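Local coordinates for protein glycoside hydrolase family 12 (Spirochaeta thermophila, PDB 5LU3) that carries a type A carbohydrate-binding module, the part modelled here with a bound calcium ion, and probably hydrolyses cellulose through its family 12 hydrolase domain, at residues 48-52 and 53-57. Numbering follows the deposited sequence.
With 2NV (3,6,9,12,15-pentaoxaoctadecan-17-amine), chain B; FMT (formic acid), chain F.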
ATOM      1  N   ASN A  48      -1.408  -0.376 -10.522  0.58  9.39           N
ATOM      2  CA  ASN A  48      -2.776  -0.740 -10.272  0.58  9.64           C
ATOM      3  C   ASN A  48      -3.382   0.218  -9.274  0.58  9.97           C
ATOM      4  O   ASN A  48      -2.776   0.571  -8.257  0.58 10.27           O
ATOM      5  CB  ASN A  48      -2.818  -2.147  -9.716  0.58  9.61           C
ATOM      6  CG  ASN A  48      -2.178  -3.118 -10.647  0.58  9.96           C
ATOM      7  OD1 ASN A  48      -2.757  -3.469 -11.671  0.58 10.12           O
ATOM      8  ND2 ASN A  48      -0.988  -3.552 -10.315  0.58 10.23           N
ATOM      9  N   ASP A  49      -4.600   0.614  -9.574  1.00 10.45           N
ATOM     10  CA  ASP A  49      -5.350   1.585  -8.764  1.00 10.82           C
ATOM     11  C   ASP A  49      -6.076   0.897  -7.610  1.00 10.78           C
ATOM     12  O   ASP A  49      -7.000   0.101  -7.828  1.00 13.22           O
ATOM     13  CB  ASP A  49      -6.349   2.248  -9.701  1.00 12.84           C
ATOM     14  CG  ASP A  49      -7.289   3.180  -9.051  1.00 14.56           C
ATOM     15  OD1 ASP A  49      -7.136   3.508  -7.868  1.00 15.86           O
ATOM     16  OD2 ASP A  49      -8.182   3.624  -9.801  1.00 17.10           O
ATOM     17  N   TYR A  50      -5.656   1.246  -6.386  1.00  9.83           N
ATOM     18  CA  TYR A  50      -6.306   0.800  -5.151  1.00 10.93           C
ATOM     19  C   TYR A  50      -6.717   1.965  -4.285  1.00 11.56           C
ATOM     20  O   TYR A  50      -6.849   1.836  -3.081  1.00 13.05           O
ATOM     21  CB  TYR A  50      -5.407  -0.172  -4.385  1.00 12.57           C
ATOM     22  CG  TYR A  50      -4.921  -1.355  -5.210  1.00 12.06           C
ATOM     23  CD1 TYR A  50      -5.781  -2.345  -5.606  1.00 15.13           C
ATOM     24  CD2 TYR A  50      -3.584  -1.455  -5.588  1.00 12.13           C
ATOM     25  CE1 TYR A  50      -5.362  -3.384  -6.403  1.00 15.45           C
ATOM     26  CE2 TYR A  50      -3.156  -2.512  -6.331  1.00 14.24           C
ATOM     27  CZ  TYR A  50      -4.037  -3.486  -6.728  1.00 13.43           C
ATOM     28  OH  TYR A  50      -3.592  -4.535  -7.504  1.00 16.15           O
ATOM     29  N   THR A  51      -6.999   3.097  -4.914  1.00 11.06           N
ATOM     30  CA  THR A  51      -7.235   4.311  -4.136  1.00 10.89           C
ATOM     31  C   THR A  51      -8.512   4.149  -3.305  1.00 10.99           C
ATOM     32  O   THR A  51      -9.588   4.013  -3.864  1.00 12.75           O
ATOM     33  CB  THR A  51      -7.420   5.524  -5.058  1.00 11.93           C
ATOM     34  OG1 THR A  51      -6.283   5.598  -5.931  1.00 12.22           O
ATOM     35  CG2 THR A  51      -7.509   6.822  -4.239  1.00 13.34           C
ATOM     36  N   ASN A  52      -8.386   4.195  -1.973  1.00 11.08           N
ATOM     37  CA  ASN A  52      -9.496   4.106  -1.043  1.00 11.97           C
ATOM     38  C   ASN A  52     -10.275   2.789  -1.143  1.00 12.10           C
ATOM     39  O   ASN A  52     -11.484   2.758  -0.858  1.00 15.89           O
ATOM     40  CB  ASN A  52     -10.429   5.315  -1.202  1.00 11.56           C
ATOM     41  CG  ASN A  52      -9.721   6.633  -0.992  1.00 12.74           C
ATOM     42  OD1 ASN A  52      -8.846   6.744  -0.150  1.00 11.64           O
ATOM     43  ND2 ASN A  52     -10.078   7.630  -1.778  1.00 13.67           N
ATOM     44  N   ARG A  53      -9.568   1.709  -1.482  1.00 12.16           N
ATOM     45  CA  ARG A  53     -10.171   0.392  -1.639  1.00 12.24           C
ATOM     46  C   ARG A  53      -9.388  -0.639  -0.846  1.00 11.28           C
ATOM     47  O   ARG A  53      -8.176  -0.592  -0.769  1.00 13.75           O
ATOM     48  CB  ARG A  53     -10.208  -0.012  -3.113  1.00 15.12           C
ATOM     49  CG  ARG A  53     -11.066   0.908  -3.952  1.00 16.80           C
ATOM     50  CD  ARG A  53     -11.047   0.551  -5.432  1.00 19.07           C
ATOM     51  NE  ARG A  53     -11.870   1.498  -6.173  1.00 19.72           N
ATOM     52  CZ  ARG A  53     -13.149   1.344  -6.515  1.00 19.34           C
ATOM     53  NH1 ARG A  53     -13.811   0.216  -6.299  1.00 24.73           N
ATOM     54  NH2 ARG A  53     -13.757   2.326  -7.166  1.00 20.26           N
ATOM     55  N   TRP A  54     -10.112  -1.605  -0.296  1.00 10.24           N
ATOM     56  CA  TRP A  54      -9.525  -2.710   0.421  1.00  9.19           C
ATOM     57  C   TRP A  54      -9.113  -3.788  -0.579  1.00  9.57           C
ATOM     58  O   TRP A  54      -9.910  -4.192  -1.448  1.00 11.80           O
ATOM     59  CB  TRP A  54     -10.552  -3.274   1.393  1.00 10.45           C
ATOM     60  CG  TRP A  54     -10.042  -4.293   2.372  1.00 10.52           C
ATOM     61  CD1 TRP A  54      -9.844  -4.086   3.695  1.00 11.71           C
ATOM     62  CD2 TRP A  54      -9.797  -5.702   2.153  1.00  9.97           C
ATOM     63  NE1 TRP A  54      -9.438  -5.241   4.312  1.00 11.77           N
ATOM     64  CE2 TRP A  54      -9.406  -6.254   3.390  1.00 10.82           C
ATOM     65  CE3 TRP A  54      -9.869  -6.545   1.043  1.00 10.26           C
ATOM     66  CZ2 TRP A  54      -9.082  -7.602   3.549  1.00 10.89           C
ATOM     67  CZ3 TRP A  54      -9.535  -7.904   1.215  1.00 11.24           C
ATOM     68  CH2 TRP A  54      -9.149  -8.414   2.459  1.00 11.20           C
ATOM     69  N   VAL A  55      -7.877  -4.252  -0.453  1.00  9.07           N
ATOM     70  CA  VAL A  55      -7.378  -5.345  -1.279  1.00  9.65           C
ATOM     71  C   VAL A  55      -6.443  -6.225  -0.461  1.00  8.95           C
ATOM     72  O   VAL A  55      -5.703  -5.740   0.381  1.00 10.34           O
ATOM     73  CB  VAL A  55      -6.639  -4.765  -2.532  1.00 10.40           C
ATOM     74  CG1 VAL A  55      -5.425  -3.929  -2.169  1.00 11.43           C
ATOM     75  CG2 VAL A  55      -6.228  -5.829  -3.519  1.00 12.85           C
ATOM     76  N   ALA A  56      -6.496  -7.532  -0.680  1.00  8.71           N
ATOM     77  CA  ALA A  56      -5.561  -8.410  -0.024  1.00  9.65           C
ATOM     78  C   ALA A  56      -4.222  -8.267  -0.710  1.00  9.49           C
ATOM     79  O   ALA A  56      -4.144  -8.091  -1.935  1.00  9.73           O
ATOM     80  CB  ALA A  56      -6.047  -9.842  -0.051  1.00  9.99           C
ATOM     81  N   GLN A  57      -3.147  -8.361   0.060  1.00  8.29           N
ATOM     82  CA  GLN A  57      -1.816  -8.276  -0.526  1.00  8.79           C
ATOM     83  C   GLN A  57      -1.587  -9.268  -1.655  1.00  8.38           C
ATOM     84  O   GLN A  57      -0.978  -8.919  -2.671  1.00  9.31           O
ATOM     85  CB  GLN A  57      -0.774  -8.457   0.559  1.00  9.16           C
ATOM     86  CG  GLN A  57      -0.721  -7.298   1.562  1.00  8.62           C
ATOM     87  CD  GLN A  57       0.025  -7.648   2.823  1.00 10.06           C
ATOM     88  OE1 GLN A  57       0.923  -8.503   2.812  1.00 10.09           O
ATOM     89  NE2 GLN A  57      -0.337  -7.009   3.916  1.00 10.44           N
TER
HETATM   90  N1  2NV B 101     -14.073 -12.169   9.573  1.00 34.09           N
HETATM   91  C2  2NV B 101     -14.472 -10.786   9.389  1.00 34.29           C
HETATM   92  C3  2NV B 101     -13.341 -10.127   8.603  1.00 29.39           C
HETATM   93  O4  2NV B 101     -13.272  -8.748   8.800  1.00 34.17           O
HETATM   94  C5  2NV B 101     -12.504  -8.024   7.843  1.00 25.41           C
HETATM   95  C6  2NV B 101     -13.151  -8.100   6.449  1.00 19.53           C
HETATM   96  O7  2NV B 101     -12.274  -7.551   5.516  1.00 26.35           O
HETATM   97  C8  2NV B 101     -12.714  -7.619   4.187  1.00 24.48           C
HETATM   98  C9  2NV B 101     -13.653  -6.469   3.983  1.00 19.90           C
HETATM   99  O10 2NV B 101     -12.961  -5.283   3.916  1.00 27.68           O
HETATM  100  C11 2NV B 101     -13.645  -4.320   3.118  1.00 24.66           C
HETATM  101  C12 2NV B 101     -14.780  -3.813   3.973  1.00 22.13           C
HETATM  102  O13 2NV B 101     -15.733  -3.020   3.354  1.00 30.90           O
HETATM  103  C14 2NV B 101     -16.891  -2.764   4.146  1.00 27.26           C
HETATM  104  C15 2NV B 101     -17.739  -4.032   4.152  1.00 25.04           C
HETATM  105  O16 2NV B 101     -18.955  -3.931   4.862  1.00 45.31           O
HETATM  106  C17 2NV B 101     -19.732  -5.109   4.868  1.00 47.41           C
HETATM  107  C18 2NV B 101     -20.659  -5.150   3.645  1.00 44.96           C
HETATM  108  C2A 2NV B 101     -15.797 -10.825   8.609  1.00 38.81           C
HETATM  109  C   FMT F 105       1.873  -8.125   7.335  1.00 14.71           C
HETATM  110  O1  FMT F 105       1.025  -8.132   6.330  1.00 20.22           O
HETATM  111  O2  FMT F 105       2.107  -7.107   8.179  1.00 23.44           O
HETATM  112  O   HOH W   1     -10.157   3.563  -6.488  1.00 27.43           O
HETATM  113  O   HOH W   2      -6.004   0.941  -0.561  1.00 12.01           O
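Val55 sets its CG1 methyl over one face of the Tyr50 ring, a CH-pi contact 4.2 Å from CG1 to the ring centroid and 26° off the normal. With chi1 at 62°, CG1 lies between the backbone N and the carbonyl carbon, while CG2 sits out past the CD1-CE1 edge, 3.9 Å from Tyr50 CE1; Ile45, Val60 and Pro61 also pack against this tyrosine. The chain reverses from Tyr50 to Arg53 in a type II beta turn, closed by Arg53 N to Tyr50 O at 3.2 Å. A water bridges the carbonyl oxygens of Tyr50 and Arg53. This loop carries the chain from edge strand 48-49 of one sheet to edge strand 55-56 of the other within the carbohydrate-binding module. Ahead of it, Asp49 forms an Asx turn: OD1 accepts Thr51 N at 3.0 Å, nearly straight, while Thr51 OG1, also bonded to Leu43 N, donates from the opposite face. Arg53 runs extended from CG to NE; a second water in the guanidinium plane accepts from NE and donates to Thr51 O. CB of Trp54 points away from 48-52, and its indole stacks with Tyr34 and has ether oxygen O10 of the bound polyether over one face.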